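Local coordinates for protein putative short-chain dehydrogenase/reductase (PDB 5JY1) that binds NAD in a Rossmann fold and is probably an oxidoreductase of the short-chain dehydrogenase/reductase family, perhaps a 3-oxoacyl-[acyl-carrier-protein] reductase, at residues N148-D153 / V189-P194; T121-A126 / T166-I171; I46-G51 / S65-T70. All coordinates share one frame; numbering follows the deposited sequence. Where two conformers were deposited one is given.

Interaction 1: residues N148-D153 / V189-P194; sequences NFYSID and VNAIAP. With NAD (nicotinamide-adenine-dinucleotide), chain E.
With chi1 at 78°, CG of Tyr150 stands between the backbone N and the carbonyl carbon, a setting in which the ring turns one face to the methyl of Ala193. That methyl makes a CH-pi contact displaced toward the rim, with CB 3.4 Å from Tyr150 CE1. Pro194 CG meets the Phe149 ring at its edge, 3.4 Å from CD1, in one of two deposited Phe149 conformers. The backbones run parallel, joined by three bonds of 2.8-2.9 Å: Asn148 N to Asn190 O, Ile192 N to Asn148 O, Tyr150 N to Ile192 O. Direct bonding ends there; farther on a water accepts from Ile152 N and donates to Pro194 O. With chi1 at 176°, Ser151 OG points away from its own N and accepts from Asp153 N, a capping bond at the turn into the helix. Ser151, touching Tyr164, is probably in the position of the family's active-site serine. Pro194 O is 2.9 Å from NAD C4N, the nicotinamide carbon that exchanges hydride in NAD enzymes. Strands 144-149 and 187-194 are adjacent in the Rossmann sheet; helix 162-182 covers Asn148 and Tyr150, helix 227-239 packs on Ile192 and Pro194, and strand 250-253 continues the sheet past Ala193.

Interaction 2: residues T121-A126 / T166-I171; sequences TTSLWA and TAKAGI. With NAD (nicotinamide-adenine-dinucleotide), chain E.
Leu124 meets Ile171 between two nearly parallel helices of the Rossmann fold, 113-141 and 162-182, whose axes here lie 8.5 Å apart at 18°. The second helix carries the YxxxK motif of short-chain dehydrogenases/reductases, with Tyr164 and Lys168 both at the NAD. Packing is tight on the side of Leu124. Its chi1 of -173° puts CG anti to the backbone N and turns the branch toward the other helix, where CD1 lies 3.7 Å from Ile171 CD1 in one of the two Ile171 conformers; the two side chains slide past each other in opposite directions. CD1 of Leu124 also rests 3.8 Å from Gly170 C, while the lack of a side chain at Gly170 matters for the other branch, CD2, which a CB would crowd. In the same conformer Ile171 CD1 touches Ser123 O, which also accepts from Thr127 OG1. A second subunit closes this end, its Thr166 packing on Leu124 and its Ala169 on Ala169, as in the four-helix interface of the family. Toward the cofactor the contact is looser. Ser123 CB and Ala167 CB stand 4.2 Å apart, and a water spans Ser123 and Lys168, 2.7 Å from Ser123 OG. It recalls, but does not copy, the water that in relatives joins the main-chain carbonyl of an asparagine on this helix to the lysine; here the serine hydroxyl holds it. Lys168 starts away from helix 113-141, but a bend at chi2 (-63°) brings its end back. NZ donates to Phe149 O and to this water, and gives a hydrogen bond of 2.9 Å to NAD O3D.

Interaction 3: residues I46-G51 / S65-T70; sequences INESTG and SLFVKT. With NAD (nicotinamide-adenine-dinucleotide), chain E.
The side chains of Glu48 and Phe67 run across each other at roughly a right angle, yet the carboxylate and ring planes are nearly parallel, 16° apart. The glutamate's CG lies 3.9 Å from Phe67 CE2, and Glu48 CA comes to 3.7 Å from CZ of the same ring. Glu48 O and Lys69 N lie over opposite faces of that ring. CD1 of Phe67 meets Gly51 C at 3.6 Å; with only a hydrogen there, Gly51 lets the helix backbone come in close to the ring, where a CB would clash with Phe67 CE1. This is a beta-alpha-beta crossover of the Rossmann fold, strand 40-45 leading through helix 48-60 to strand 64-69. Asn47 is the N-cap, its OD1 accepting from Thr50 N and, weakly, from Ser49 N. At the surface Lys69 bends at chi3 (-77°) and sets NZ 3.0 Å from Glu48 OE1, a salt bridge that meets the carboxylate from above its plane, while Arg52 NE holds OE2. At the cofactor end, CB of Ile46 touches Thr70 O at 3.4 Å, and both line the adenine: Ile46 CG2 is 3.5 Å from NAD C4A and Thr70 O 3.2 Å from NAD C2A.

Overall arrangement
Interactions 1 and 2 are buried and touch each other: strand 144-149 follows helix 113-141 in the chain, strand 187-194 follows helix 162-182, and Tyr150 CB packs on Lys168 O. Their segments alternate along the sequence. Interaction 3 closes before either begins, at the edge strand of the sheet that interaction 1 lies in and partly at the surface, about 23 Å centre to centre from interaction 1. The chemistry follows the place: backbone hydrogen bonds in the sheet interior, aliphatic packing plus a water bridge between the helices, and a buried aromatic ring with a salt bridge on its outer side. NAD spans all three, its nicotinamide end near interactions 1 and 2 and its adenine at interaction 3.

Interaction 1: residues N148-D153 / V189-P194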
loop_
_atom_site.group_PDB
_atom_site.type_symbol
_atom_site.label_atom_id
_atom_site.label_comp_id
_atom_site.label_asym_id
_atom_site.label_seq_id
_atom_site.Cartn_x
_atom_site.Cartn_y
_atom_site.Cartn_z
ATOM N N ASN A 148 11.187 -6.183 -13.257
ATOM C CA ASN A 148 11.695 -4.824 -13.159
ATOM C C ASN A 148 12.221 -4.575 -11.751
ATOM O O ASN A 148 11.875 -5.281 -10.806
ATOM C CB ASN A 148 10.604 -3.809 -13.509
ATOM C CG ASN A 148 10.187 -3.901 -14.956
ATOM O OD1 ASN A 148 10.998 -4.254 -15.813
ATOM N ND2 ASN A 148 8.923 -3.594 -15.244
ATOM N N PHE A 149 13.097 -3.584 -11.618
ATOM C CA PHE A 149 13.683 -3.237 -10.330
ATOM C C PHE A 149 13.319 -1.806 -9.969
ATOM O O PHE A 149 13.560 -0.883 -10.750
ATOM C CB PHE A 149 15.203 -3.413 -10.343
ATOM C CG PHE A 149 15.643 -4.836 -10.153
ATOM C CD1 PHE A 149 15.810 -5.355 -8.885
ATOM C CD2 PHE A 149 15.858 -5.660 -11.239
ATOM C CE1 PHE A 149 16.206 -6.671 -8.696
ATOM C CE2 PHE A 149 16.261 -6.976 -11.059
ATOM C CZ PHE A 149 16.436 -7.482 -9.786
ATOM N N TYR A 150 12.733 -1.627 -8.790
ATOM C CA TYR A 150 12.504 -0.278 -8.294
ATOM C C TYR A 150 13.256 -0.178 -6.970
ATOM O O TYR A 150 14.274 -0.862 -6.798
ATOM C CB TYR A 150 11.000 0.048 -8.213
ATOM C CG TYR A 150 10.216 -0.521 -7.044
ATOM C CD1 TYR A 150 9.973 -1.886 -6.934
ATOM C CD2 TYR A 150 9.671 0.324 -6.079
ATOM C CE1 TYR A 150 9.235 -2.397 -5.866
ATOM C CE2 TYR A 150 8.943 -0.167 -5.025
ATOM C CZ TYR A 150 8.727 -1.523 -4.918
ATOM O OH TYR A 150 8.003 -1.996 -3.859
ATOM N N SER A 151 12.813 0.662 -6.040
ATOM C CA SER A 151 13.596 0.871 -4.836
ATOM C C SER A 151 12.697 1.267 -3.678
ATOM O O SER A 151 11.690 1.962 -3.854
ATOM C CB SER A 151 14.670 1.949 -5.043
ATOM O OG SER A 151 15.360 2.210 -3.825
ATOM N N ILE A 152 13.096 0.836 -2.480
ATOM C CA ILE A 152 12.471 1.303 -1.247
ATOM C C ILE A 152 12.533 2.823 -1.135
ATOM O O ILE A 152 11.691 3.429 -0.461
ATOM C CB ILE A 152 13.137 0.613 -0.034
ATOM C CG1 ILE A 152 12.394 0.933 1.262
ATOM C CG2 ILE A 152 14.585 1.055 0.106
ATOM C CD1 ILE A 152 12.922 0.172 2.445
ATOM N N ASP A 153 13.508 3.461 -1.800
ATOM C CA ASP A 153 13.593 4.922 -1.779
ATOM C C ASP A 153 12.338 5.578 -2.348
ATOM O O ASP A 153 12.009 6.712 -1.967
ATOM C CB ASP A 153 14.816 5.399 -2.570
ATOM C CG ASP A 153 16.136 5.146 -1.849
ATOM O OD1 ASP A 153 16.149 4.676 -0.684
ATOM O OD2 ASP A 153 17.176 5.459 -2.462
ATOM N N VAL A 189 4.520 -9.680 -15.245
ATOM C CA VAL A 189 5.367 -8.505 -15.066
ATOM C C VAL A 189 5.309 -8.134 -13.591
ATOM O O VAL A 189 4.228 -7.844 -13.065
ATOM C CB VAL A 189 4.913 -7.310 -15.931
ATOM C CG1 VAL A 189 5.973 -6.216 -15.950
ATOM C CG2 VAL A 189 4.565 -7.731 -17.370
ATOM N N ASN A 190 6.460 -8.158 -12.926
ATOM C CA ASN A 190 6.553 -7.896 -11.493
ATOM C C ASN A 190 7.777 -7.025 -11.232
ATOM O O ASN A 190 8.676 -6.924 -12.066
ATOM C CB ASN A 190 6.639 -9.213 -10.706
ATOM C CG ASN A 190 5.372 -10.048 -10.829
ATOM O OD1 ASN A 190 4.362 -9.761 -10.176
ATOM N ND2 ASN A 190 5.418 -11.093 -11.654
ATOM N N ALA A 191 7.821 -6.399 -10.055
ATOM C CA ALA A 191 8.924 -5.509 -9.727
ATOM C C ALA A 191 9.507 -5.881 -8.369
ATOM O O ALA A 191 8.769 -6.148 -7.419
ATOM C CB ALA A 191 8.478 -4.032 -9.724
ATOM N N ILE A 192 10.836 -5.898 -8.292
ATOM C CA ILE A 192 11.556 -6.185 -7.053
ATOM C C ILE A 192 12.193 -4.899 -6.550
ATOM O O ILE A 192 12.777 -4.139 -7.332
ATOM C CB ILE A 192 12.637 -7.264 -7.274
ATOM C CG1 ILE A 192 11.986 -8.625 -7.553
ATOM C CG2 ILE A 192 13.603 -7.322 -6.085
ATOM C CD1 ILE A 192 12.999 -9.706 -7.922
ATOM N N ALA A 193 12.085 -4.664 -5.242
ATOM C CA ALA A 193 12.802 -3.596 -4.548
ATOM C C ALA A 193 13.906 -4.243 -3.718
ATOM O O ALA A 193 13.671 -4.680 -2.579
ATOM C CB ALA A 193 11.855 -2.781 -3.661
ATOM N N PRO A 194 15.109 -4.351 -4.250
ATOM C CA PRO A 194 16.177 -5.075 -3.557
ATOM C C PRO A 194 17.073 -4.153 -2.750
ATOM O O PRO A 194 17.126 -2.946 -3.007
ATOM C CB PRO A 194 16.954 -5.698 -4.722
ATOM C CG PRO A 194 16.918 -4.552 -5.763
ATOM C CD PRO A 194 15.538 -3.895 -5.586
HETATM P PA NAD E . 25.437 -1.222 -9.985
HETATM O O1A NAD E . 25.822 0.225 -10.034
HETATM O O2A NAD E . 26.316 -2.055 -9.063
HETATM O O5B NAD E . 25.440 -1.894 -11.514
HETATM C C5B NAD E . 24.869 -1.132 -12.520
HETATM C C4B NAD E . 25.149 -1.856 -13.900
HETATM O O4B NAD E . 24.521 -1.218 -14.829
HETATM C C3B NAD E . 26.677 -1.718 -14.226
HETATM O O3B NAD E . 27.192 -2.950 -14.630
HETATM C C2B NAD E . 26.693 -0.704 -15.344
HETATM O O2B NAD E . 27.948 -0.830 -16.175
HETATM C C1B NAD E . 25.596 -1.013 -16.009
HETATM N N9A NAD E . 25.160 0.088 -16.848
HETATM C C8A NAD E . 25.218 1.385 -16.538
HETATM N N7A NAD E . 24.736 2.069 -17.556
HETATM C C5A NAD E . 24.377 1.196 -18.502
HETATM C C6A NAD E . 23.826 1.398 -19.768
HETATM N N6A NAD E . 23.413 2.551 -20.556
HETATM N N1A NAD E . 23.553 0.359 -20.535
HETATM C C2A NAD E . 23.817 -0.912 -20.080
HETATM N N3A NAD E . 24.360 -1.117 -18.857
HETATM C C4A NAD E . 24.634 -0.032 -18.065
HETATM O O3 NAD E . 23.860 -1.305 -9.504
HETATM P PN NAD E . 23.192 -2.233 -8.339
HETATM O O1N NAD E . 23.528 -1.640 -6.980
HETATM O O2N NAD E . 23.647 -3.703 -8.384
HETATM O O5D NAD E . 21.553 -2.112 -8.541
HETATM C C5D NAD E . 20.939 -2.817 -9.619
HETATM C C4D NAD E . 19.409 -2.495 -9.663
HETATM O O4D NAD E . 18.877 -2.608 -8.447
HETATM C C3D NAD E . 19.224 -1.030 -10.074
HETATM O O3D NAD E . 18.126 -0.875 -10.837
HETATM C C2D NAD E . 19.041 -0.310 -8.716
HETATM O O2D NAD E . 18.361 0.985 -8.984
HETATM C C1D NAD E . 18.316 -1.160 -8.019
HETATM N N1N NAD E . 18.491 -1.007 -6.583
HETATM C C2N NAD E . 19.599 -1.491 -5.959
HETATM C C3N NAD E . 19.768 -1.341 -4.581
HETATM C C7N NAD E . 20.997 -1.869 -3.879
HETATM O O7N NAD E . 21.051 -1.900 -2.659
HETATM N N7N NAD E . 22.100 -2.331 -4.627
HETATM C C4N NAD E . 18.802 -0.697 -3.850
HETATM C C5N NAD E . 17.698 -0.221 -4.463
HETATM C C6N NAD E . 17.533 -0.380 -5.847
HETATM O O HOH W 1 14.867 -1.360 -2.369
#

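Interaction 2: residues T121-A126 / T166-I171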
loop_
_atom_site.group_PDB
_atom_site.type_symbol
_atom_site.label_atom_id
_atom_site.label_comp_id
_atom_site.label_asym_id
_atom_site.label_seq_id
_atom_site.Cartn_x
_atom_site.Cartn_y
_atom_site.Cartn_z
ATOM N N THR A 121 15.821 8.477 -18.474
ATOM C CA THR A 121 16.293 7.702 -19.621
ATOM C C THR A 121 16.842 6.345 -19.190
ATOM O O THR A 121 16.454 5.308 -19.744
ATOM C CB THR A 121 17.360 8.477 -20.395
ATOM O OG1 THR A 121 16.825 9.728 -20.853
ATOM C CG2 THR A 121 17.849 7.659 -21.597
ATOM N N THR A 122 17.750 6.327 -18.205
ATOM C CA THR A 122 18.450 5.082 -17.884
ATOM C C THR A 122 17.574 4.107 -17.113
ATOM O O THR A 122 17.786 2.892 -17.190
ATOM C CB THR A 122 19.734 5.353 -17.090
ATOM O OG1 THR A 122 19.408 5.942 -15.823
ATOM C CG2 THR A 122 20.663 6.276 -17.854
ATOM N N SER A 123 16.600 4.606 -16.357
ATOM C CA SER A 123 15.672 3.731 -15.653
ATOM C C SER A 123 14.384 3.527 -16.444
ATOM O O SER A 123 14.099 2.416 -16.905
ATOM C CB SER A 123 15.373 4.290 -14.255
ATOM O OG SER A 123 16.543 4.260 -13.450
ATOM N N LEU A 124 13.627 4.600 -16.670
ATOM C CA LEU A 124 12.260 4.423 -17.150
ATOM C C LEU A 124 12.222 4.104 -18.639
ATOM O O LEU A 124 11.614 3.109 -19.045
ATOM C CB LEU A 124 11.430 5.671 -16.838
ATOM C CG LEU A 124 9.938 5.573 -17.139
ATOM C CD1 LEU A 124 9.335 4.364 -16.432
ATOM C CD2 LEU A 124 9.231 6.865 -16.710
ATOM N N TRP A 125 12.844 4.945 -19.473
ATOM C CA TRP A 125 12.826 4.690 -20.910
ATOM C C TRP A 125 13.494 3.363 -21.247
ATOM O O TRP A 125 12.997 2.597 -22.087
ATOM C CB TRP A 125 13.508 5.838 -21.649
ATOM C CG TRP A 125 12.616 7.039 -21.811
ATOM C CD1 TRP A 125 12.619 8.179 -21.057
ATOM C CD2 TRP A 125 11.586 7.205 -22.789
ATOM N NE1 TRP A 125 11.646 9.053 -21.512
ATOM C CE2 TRP A 125 11.007 8.476 -22.580
ATOM C CE3 TRP A 125 11.107 6.404 -23.837
ATOM C CZ2 TRP A 125 9.972 8.969 -23.383
ATOM C CZ3 TRP A 125 10.076 6.884 -24.621
ATOM C CH2 TRP A 125 9.522 8.161 -24.396
ATOM N N ALA A 126 14.623 3.073 -20.604
ATOM C CA ALA A 126 15.291 1.794 -20.841
ATOM C C ALA A 126 14.352 0.621 -20.594
ATOM O O ALA A 126 14.337 -0.344 -21.367
ATOM C CB ALA A 126 16.522 1.680 -19.948
ATOM N N THR A 166 11.528 9.445 -8.387
ATOM C CA THR A 166 10.496 9.718 -9.380
ATOM C C THR A 166 10.518 8.683 -10.498
ATOM O O THR A 166 9.480 8.110 -10.850
ATOM C CB THR A 166 10.706 11.125 -9.932
ATOM O OG1 THR A 166 10.543 12.066 -8.860
ATOM C CG2 THR A 166 9.712 11.435 -11.045
ATOM N N ALA A 167 11.699 8.422 -11.061
ATOM C CA ALA A 167 11.791 7.487 -12.183
ATOM C C ALA A 167 11.429 6.070 -11.756
ATOM O O ALA A 167 10.694 5.371 -12.467
ATOM C CB ALA A 167 13.196 7.523 -12.783
ATOM N N LYS A 168 11.916 5.633 -10.591
ATOM C CA LYS A 168 11.620 4.275 -10.136
ATOM C C LYS A 168 10.156 4.120 -9.730
ATOM O O LYS A 168 9.587 3.029 -9.866
ATOM C CB LYS A 168 12.555 3.889 -8.985
ATOM C CG LYS A 168 14.036 3.717 -9.371
ATOM C CD LYS A 168 14.231 2.571 -10.356
ATOM C CE LYS A 168 15.680 2.087 -10.354
ATOM N NZ LYS A 168 15.852 0.854 -11.188
ATOM N N ALA A 169 9.516 5.194 -9.257
ATOM C CA ALA A 169 8.072 5.139 -9.059
ATOM C C ALA A 169 7.350 4.930 -10.388
ATOM O O ALA A 169 6.401 4.138 -10.470
ATOM C CB ALA A 169 7.583 6.418 -8.369
ATOM N N GLY A 170 7.788 5.630 -11.440
ATOM C CA GLY A 170 7.232 5.385 -12.764
ATOM C C GLY A 170 7.339 3.929 -13.187
ATOM O O GLY A 170 6.424 3.385 -13.817
ATOM N N ILE A 171 8.450 3.276 -12.832
ATOM C CA ILE A 171 8.638 1.859 -13.158
ATOM C C ILE A 171 7.508 1.019 -12.578
ATOM O O ILE A 171 7.032 0.066 -13.205
ATOM C CB ILE A 171 10.010 1.374 -12.650
ATOM C CG1 ILE A 171 11.144 2.066 -13.401
ATOM C CG2 ILE A 171 10.127 -0.144 -12.781
ATOM C CD1 ILE A 171 11.277 1.611 -14.829
HETATM P PA NAD E . 25.437 -1.222 -9.985
HETATM O O1A NAD E . 25.822 0.225 -10.034
HETATM O O2A NAD E . 26.316 -2.055 -9.063
HETATM O O5B NAD E . 25.440 -1.894 -11.514
HETATM C C5B NAD E . 24.869 -1.132 -12.520
HETATM C C4B NAD E . 25.149 -1.856 -13.900
HETATM O O4B NAD E . 24.521 -1.218 -14.829
HETATM C C3B NAD E . 26.677 -1.718 -14.226
HETATM O O3B NAD E . 27.192 -2.950 -14.630
HETATM C C2B NAD E . 26.693 -0.704 -15.344
HETATM O O2B NAD E . 27.948 -0.830 -16.175
HETATM C C1B NAD E . 25.596 -1.013 -16.009
HETATM N N9A NAD E . 25.160 0.088 -16.848
HETATM C C8A NAD E . 25.218 1.385 -16.538
HETATM N N7A NAD E . 24.736 2.069 -17.556
HETATM C C5A NAD E . 24.377 1.196 -18.502
HETATM C C6A NAD E . 23.826 1.398 -19.768
HETATM N N6A NAD E . 23.413 2.551 -20.556
HETATM N N1A NAD E . 23.553 0.359 -20.535
HETATM C C2A NAD E . 23.817 -0.912 -20.080
HETATM N N3A NAD E . 24.360 -1.117 -18.857
HETATM C C4A NAD E . 24.634 -0.032 -18.065
HETATM O O3 NAD E . 23.860 -1.305 -9.504
HETATM P PN NAD E . 23.192 -2.233 -8.339
HETATM O O1N NAD E . 23.528 -1.640 -6.980
HETATM O O2N NAD E . 23.647 -3.703 -8.384
HETATM O O5D NAD E . 21.553 -2.112 -8.541
HETATM C C5D NAD E . 20.939 -2.817 -9.619
HETATM C C4D NAD E . 19.409 -2.495 -9.663
HETATM O O4D NAD E . 18.877 -2.608 -8.447
HETATM C C3D NAD E . 19.224 -1.030 -10.074
HETATM O O3D NAD E . 18.126 -0.875 -10.837
HETATM C C2D NAD E . 19.041 -0.310 -8.716
HETATM O O2D NAD E . 18.361 0.985 -8.984
HETATM C C1D NAD E . 18.316 -1.160 -8.019
HETATM N N1N NAD E . 18.491 -1.007 -6.583
HETATM C C2N NAD E . 19.599 -1.491 -5.959
HETATM C C3N NAD E . 19.768 -1.341 -4.581
HETATM C C7N NAD E . 20.997 -1.869 -3.879
HETATM O O7N NAD E . 21.051 -1.900 -2.659
HETATM N N7N NAD E . 22.100 -2.331 -4.627
HETATM C C4N NAD E . 18.802 -0.697 -3.850
HETATM C C5N NAD E . 17.698 -0.221 -4.463
HETATM C C6N NAD E . 17.533 -0.380 -5.847
HETATM O O HOH W 2 17.940 2.080 -12.740
#

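Interaction 3: residues I46-G51 / S65-T70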
loop_
_atom_site.group_PDB
_atom_site.type_symbol
_atom_site.label_atom_id
_atom_site.label_comp_id
_atom_site.label_asym_id
_atom_site.label_seq_id
_atom_site.Cartn_x
_atom_site.Cartn_y
_atom_site.Cartn_z
ATOM N N ILE A 46 26.948 -2.336 -20.870
ATOM C CA ILE A 46 27.690 -1.326 -21.635
ATOM C C ILE A 46 29.201 -1.436 -21.406
ATOM O O ILE A 46 29.995 -1.100 -22.300
ATOM C CB ILE A 46 27.168 0.086 -21.300
ATOM C CG1 ILE A 46 27.651 1.112 -22.332
ATOM C CG2 ILE A 46 27.579 0.500 -19.883
ATOM C CD1 ILE A 46 26.913 2.440 -22.257
ATOM N N ASN A 47 29.618 -1.901 -20.228
ATOM C CA ASN A 47 31.031 -2.060 -19.900
ATOM C C ASN A 47 31.507 -3.383 -20.484
ATOM O O ASN A 47 31.143 -4.455 -19.989
ATOM C CB ASN A 47 31.230 -2.009 -18.385
ATOM C CG ASN A 47 32.700 -2.051 -17.975
ATOM O OD1 ASN A 47 33.541 -2.646 -18.649
ATOM N ND2 ASN A 47 33.008 -1.423 -16.847
ATOM N N GLU A 48 32.323 -3.311 -21.537
ATOM C CA GLU A 48 32.737 -4.531 -22.217
ATOM C C GLU A 48 33.557 -5.431 -21.299
ATOM O O GLU A 48 33.439 -6.661 -21.356
ATOM C CB GLU A 48 33.529 -4.183 -23.477
ATOM C CG GLU A 48 33.938 -5.399 -24.276
ATOM C CD GLU A 48 34.455 -5.039 -25.651
ATOM O OE1 GLU A 48 34.535 -3.828 -25.956
ATOM O OE2 GLU A 48 34.774 -5.965 -26.424
ATOM N N SER A 49 34.390 -4.837 -20.440
ATOM C CA SER A 49 35.281 -5.637 -19.606
ATOM C C SER A 49 34.499 -6.463 -18.588
ATOM O O SER A 49 34.693 -7.680 -18.477
ATOM C CB SER A 49 36.290 -4.730 -18.907
ATOM O OG SER A 49 37.162 -5.488 -18.095
ATOM N N THR A 50 33.614 -5.823 -17.829
ATOM C CA THR A 50 32.854 -6.576 -16.837
ATOM C C THR A 50 31.799 -7.457 -17.493
ATOM O O THR A 50 31.490 -8.539 -16.975
ATOM C CB THR A 50 32.210 -5.622 -15.831
ATOM O OG1 THR A 50 31.296 -4.753 -16.511
ATOM C CG2 THR A 50 33.279 -4.786 -15.138
ATOM N N GLY A 51 31.242 -7.020 -18.627
ATOM C CA GLY A 51 30.251 -7.837 -19.315
ATOM C C GLY A 51 30.822 -9.150 -19.812
ATOM O O GLY A 51 30.197 -10.206 -19.670
ATOM N N SER A 65 25.917 -18.534 -21.864
ATOM C CA SER A 65 25.832 -17.083 -21.769
ATOM C C SER A 65 26.427 -16.459 -23.024
ATOM O O SER A 65 27.232 -17.077 -23.721
ATOM C CB SER A 65 26.557 -16.575 -20.517
ATOM O OG SER A 65 26.366 -15.189 -20.329
ATOM N N LEU A 66 26.011 -15.225 -23.300
ATOM C CA LEU A 66 26.595 -14.435 -24.381
ATOM C C LEU A 66 26.600 -12.974 -23.966
ATOM O O LEU A 66 25.547 -12.408 -23.654
ATOM C CB LEU A 66 25.824 -14.610 -25.694
ATOM C CG LEU A 66 26.385 -13.821 -26.887
ATOM C CD1 LEU A 66 27.757 -14.349 -27.286
ATOM C CD2 LEU A 66 25.437 -13.854 -28.065
ATOM N N PHE A 67 27.777 -12.365 -23.972
ATOM C CA PHE A 67 27.866 -10.928 -23.774
ATOM C C PHE A 67 27.448 -10.220 -25.054
ATOM O O PHE A 67 27.948 -10.537 -26.142
ATOM C CB PHE A 67 29.285 -10.510 -23.391
ATOM C CG PHE A 67 29.528 -9.035 -23.551
ATOM C CD1 PHE A 67 28.944 -8.127 -22.679
ATOM C CD2 PHE A 67 30.306 -8.554 -24.592
ATOM C CE1 PHE A 67 29.155 -6.772 -22.824
ATOM C CE2 PHE A 67 30.518 -7.195 -24.745
ATOM C CZ PHE A 67 29.938 -6.301 -23.855
ATOM N N VAL A 68 26.523 -9.273 -24.926
ATOM C CA VAL A 68 26.102 -8.424 -26.036
ATOM C C VAL A 68 26.213 -6.987 -25.552
ATOM O O VAL A 68 25.457 -6.569 -24.665
ATOM C CB VAL A 68 24.672 -8.737 -26.502
ATOM C CG1 VAL A 68 24.289 -7.837 -27.674
ATOM C CG2 VAL A 68 24.556 -10.210 -26.900
ATOM N N LYS A 69 27.168 -6.238 -26.109
ATOM C CA LYS A 69 27.311 -4.848 -25.706
ATOM C C LYS A 69 26.010 -4.107 -25.989
ATOM O O LYS A 69 25.482 -4.157 -27.107
ATOM C CB LYS A 69 28.492 -4.186 -26.425
ATOM C CG LYS A 69 28.888 -2.856 -25.795
ATOM C CD LYS A 69 29.994 -2.143 -26.578
ATOM C CE LYS A 69 31.365 -2.745 -26.315
ATOM N NZ LYS A 69 32.441 -2.090 -27.115
ATOM N N THR A 70 25.494 -3.435 -24.959
ATOM C CA THR A 70 24.176 -2.811 -24.973
ATOM C C THR A 70 24.231 -1.510 -24.191
ATOM O O THR A 70 24.742 -1.482 -23.068
ATOM C CB THR A 70 23.118 -3.738 -24.352
ATOM O OG1 THR A 70 23.128 -4.997 -25.027
ATOM C CG2 THR A 70 21.724 -3.132 -24.467
HETATM P PA NAD E . 25.437 -1.222 -9.985
HETATM O O1A NAD E . 25.822 0.225 -10.034
HETATM O O2A NAD E . 26.316 -2.055 -9.063
HETATM O O5B NAD E . 25.440 -1.894 -11.514
HETATM C C5B NAD E . 24.869 -1.132 -12.520
HETATM C C4B NAD E . 25.149 -1.856 -13.900
HETATM O O4B NAD E . 24.521 -1.218 -14.829
HETATM C C3B NAD E . 26.677 -1.718 -14.226
HETATM O O3B NAD E . 27.192 -2.950 -14.630
HETATM C C2B NAD E . 26.693 -0.704 -15.344
HETATM O O2B NAD E . 27.948 -0.830 -16.175
HETATM C C1B NAD E . 25.596 -1.013 -16.009
HETATM N N9A NAD E . 25.160 0.088 -16.848
HETATM C C8A NAD E . 25.218 1.385 -16.538
HETATM N N7A NAD E . 24.736 2.069 -17.556
HETATM C C5A NAD E . 24.377 1.196 -18.502
HETATM C C6A NAD E . 23.826 1.398 -19.768
HETATM N N6A NAD E . 23.413 2.551 -20.556
HETATM N N1A NAD E . 23.553 0.359 -20.535
HETATM C C2A NAD E . 23.817 -0.912 -20.080
HETATM N N3A NAD E . 24.360 -1.117 -18.857
HETATM C C4A NAD E . 24.634 -0.032 -18.065
HETATM O O3 NAD E . 23.860 -1.305 -9.504
HETATM P PN NAD E . 23.192 -2.233 -8.339
HETATM O O1N NAD E . 23.528 -1.640 -6.980
HETATM O O2N NAD E . 23.647 -3.703 -8.384
HETATM O O5D NAD E . 21.553 -2.112 -8.541
HETATM C C5D NAD E . 20.939 -2.817 -9.619
HETATM C C4D NAD E . 19.409 -2.495 -9.663
HETATM O O4D NAD E . 18.877 -2.608 -8.447
HETATM C C3D NAD E . 19.224 -1.030 -10.074
HETATM O O3D NAD E . 18.126 -0.875 -10.837
HETATM C C2D NAD E . 19.041 -0.310 -8.716
HETATM O O2D NAD E . 18.361 0.985 -8.984
HETATM C C1D NAD E . 18.316 -1.160 -8.019
HETATM N N1N NAD E . 18.491 -1.007 -6.583
HETATM C C2N NAD E . 19.599 -1.491 -5.959
HETATM C C3N NAD E . 19.768 -1.341 -4.581
HETATM C C7N NAD E . 20.997 -1.869 -3.879
HETATM O O7N NAD E . 21.051 -1.900 -2.659
HETATM N N7N NAD E . 22.100 -2.331 -4.627
HETATM C C4N NAD E . 18.802 -0.697 -3.850
HETATM C C5N NAD E . 17.698 -0.221 -4.463
HETATM C C6N NAD E . 17.533 -0.380 -5.847
#